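Local coordinates for conserved hypothetical protein (Streptococcus pneumoniae, PDB 4QDY) that is of unknown function but carries two YbbR-like domains, mostly beta strand, joined into an elongated chain that assembles as two copies, at residues Val130-Val135 and Ile184-Thr189. Numbering follows the deposited sequence.
Sequences VSDKEV and ITPFDT
In the second YbbR-like domain, the connection between strands 124-130 and 135-138 meets the interruption in strand 183-196, and Asp132 of this loop is tied to Thr189, where the strand resumes. Thr189 OG1 donates a hydrogen bond of 2.8 Å to Asp132 OD1, which accepts through its anti lone pair, away from OD2. With chi1 at -174°, OG1 points away from the backbone N of Thr189 and reaches the carboxylate, while Thr189 CG2 packs on Val130 CG2 at 3.7 Å. Asp132 OD2 lies 3.3 Å from Pro186 CG, the two side chains coming from opposite directions. Pro186, modelled after a cis peptide bond, sits in the loop that interrupts the strand. Beyond it, Val135 uses both branches: CG1 reaches Pro186 CD at 3.8 Å, the side chains crossing at about a right angle, and CG2 lies 4.1 Å from Ile184 CG2. Leu170 and Ile150 extend this apolar patch. At the start of the loop Ser131 bonds to Ile190 through its backbone and also through OG, to Ile190 O; at the other end Thr185 pairs with Ser136, in keeping with antiparallel pairing of strand 183-196 with strands 124-130 and 135-138, broken by the loop between them.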
loop_
_atom_site.group_PDB
_atom_site.type_symbol
_atom_site.label_atom_id
_atom_site.label_comp_id
_atom_site.label_asym_id
_atom_site.label_seq_id
_atom_site.Cartn_x
_atom_site.Cartn_y
_atom_site.Cartn_z
ATOM N N VAL A 130 7.000 -21.648 17.260
ATOM C CA VAL A 130 6.991 -20.227 16.905
ATOM C C VAL A 130 7.644 -19.490 18.095
ATOM O O VAL A 130 7.227 -19.681 19.241
ATOM C CB VAL A 130 5.577 -19.690 16.512
ATOM C CG1 VAL A 130 4.505 -20.021 17.555
ATOM C CG2 VAL A 130 5.601 -18.199 16.199
ATOM N N SER A 131 8.714 -18.717 17.825
ATOM C CA SER A 131 9.498 -18.010 18.843
ATOM C C SER A 131 8.685 -16.943 19.588
ATOM O O SER A 131 8.857 -16.802 20.800
ATOM C CB SER A 131 10.716 -17.348 18.214
ATOM O OG SER A 131 11.602 -18.340 17.723
ATOM N N ASP A 132 7.815 -16.205 18.884
ATOM C CA ASP A 132 7.002 -15.164 19.507
ATOM C C ASP A 132 5.649 -15.735 19.934
ATOM O O ASP A 132 4.975 -16.406 19.151
ATOM C CB ASP A 132 6.825 -13.970 18.562
ATOM C CG ASP A 132 8.132 -13.242 18.320
ATOM O OD1 ASP A 132 8.942 -13.731 17.503
ATOM O OD2 ASP A 132 8.369 -12.216 18.988
ATOM N N LYS A 133 5.288 -15.493 21.208
ATOM C CA LYS A 133 4.052 -15.963 21.837
ATOM C C LYS A 133 3.019 -14.829 21.969
ATOM O O LYS A 133 1.837 -15.109 22.178
ATOM C CB LYS A 133 4.351 -16.570 23.222
ATOM C CG LYS A 133 4.669 -18.077 23.223
ATOM C CD LYS A 133 5.948 -18.516 22.495
ATOM C CE LYS A 133 6.093 -20.019 22.539
ATOM N NZ LYS A 133 7.331 -20.485 21.865
ATOM N N GLU A 134 3.458 -13.569 21.813
ATOM C CA GLU A 134 2.605 -12.381 21.880
ATOM C C GLU A 134 3.026 -11.378 20.803
ATOM O O GLU A 134 4.223 -11.130 20.637
ATOM C CB GLU A 134 2.685 -11.747 23.281
ATOM C CG GLU A 134 1.723 -10.592 23.511
ATOM C CD GLU A 134 1.967 -9.805 24.785
ATOM O OE1 GLU A 134 3.122 -9.377 25.010
ATOM O OE2 GLU A 134 0.981 -9.525 25.503
ATOM N N VAL A 135 2.052 -10.814 20.065
ATOM C CA VAL A 135 2.322 -9.822 19.017
ATOM C C VAL A 135 1.349 -8.641 19.162
ATOM O O VAL A 135 0.237 -8.804 19.668
ATOM C CB VAL A 135 2.284 -10.386 17.562
ATOM C CG1 VAL A 135 3.413 -11.377 17.311
ATOM C CG2 VAL A 135 0.926 -10.990 17.201
ATOM N N ILE A 184 1.843 -5.448 12.030
ATOM C CA ILE A 184 2.125 -6.347 13.150
ATOM C C ILE A 184 3.545 -6.094 13.665
ATOM O O ILE A 184 4.466 -5.895 12.871
ATOM C CB ILE A 184 1.923 -7.827 12.720
ATOM C CG1 ILE A 184 0.535 -8.005 12.054
ATOM C CG2 ILE A 184 2.113 -8.797 13.911
ATOM C CD1 ILE A 184 0.261 -9.306 11.458
ATOM N N THR A 185 3.706 -6.088 15.001
ATOM C CA THR A 185 4.989 -5.890 15.672
ATOM C C THR A 185 5.176 -7.039 16.696
ATOM O O THR A 185 4.377 -7.151 17.630
ATOM C CB THR A 185 5.070 -4.493 16.303
ATOM O OG1 THR A 185 4.756 -3.518 15.308
ATOM C CG2 THR A 185 6.441 -4.197 16.893
ATOM N N PRO A 186 6.194 -7.919 16.530
ATOM C CA PRO A 186 7.212 -7.944 15.458
ATOM C C PRO A 186 6.587 -8.273 14.100
ATOM O O PRO A 186 5.522 -8.894 14.049
ATOM C CB PRO A 186 8.176 -9.047 15.921
ATOM C CG PRO A 186 7.334 -9.953 16.767
ATOM C CD PRO A 186 6.392 -9.030 17.483
ATOM N N PHE A 187 7.223 -7.818 13.006
ATOM C CA PHE A 187 6.732 -8.038 11.641
ATOM C C PHE A 187 6.944 -9.502 11.208
ATOM O O PHE A 187 6.242 -9.973 10.309
ATOM C CB PHE A 187 7.404 -7.080 10.641
ATOM C CG PHE A 187 8.910 -6.989 10.704
ATOM C CD1 PHE A 187 9.708 -7.879 9.995
ATOM C CD2 PHE A 187 9.532 -5.981 11.430
ATOM C CE1 PHE A 187 11.101 -7.791 10.052
ATOM C CE2 PHE A 187 10.924 -5.883 11.474
ATOM C CZ PHE A 187 11.701 -6.789 10.784
ATOM N N ASP A 188 7.892 -10.214 11.850
ATOM C CA ASP A 188 8.179 -11.619 11.568
ATOM C C ASP A 188 8.574 -12.352 12.868
ATOM O O ASP A 188 8.692 -11.726 13.926
ATOM C CB ASP A 188 9.279 -11.764 10.491
ATOM C CG ASP A 188 10.655 -11.194 10.798
ATOM O OD1 ASP A 188 10.820 -10.564 11.869
ATOM O OD2 ASP A 188 11.561 -11.350 9.953
ATOM N N THR A 189 8.759 -13.679 12.779
ATOM C CA THR A 189 9.116 -14.543 13.907
ATOM C C THR A 189 9.979 -15.713 13.411
ATOM O O THR A 189 9.957 -16.028 12.222
ATOM C CB THR A 189 7.831 -15.037 14.611
ATOM O OG1 THR A 189 8.179 -15.773 15.784
ATOM C CG2 THR A 189 6.926 -15.871 13.698
#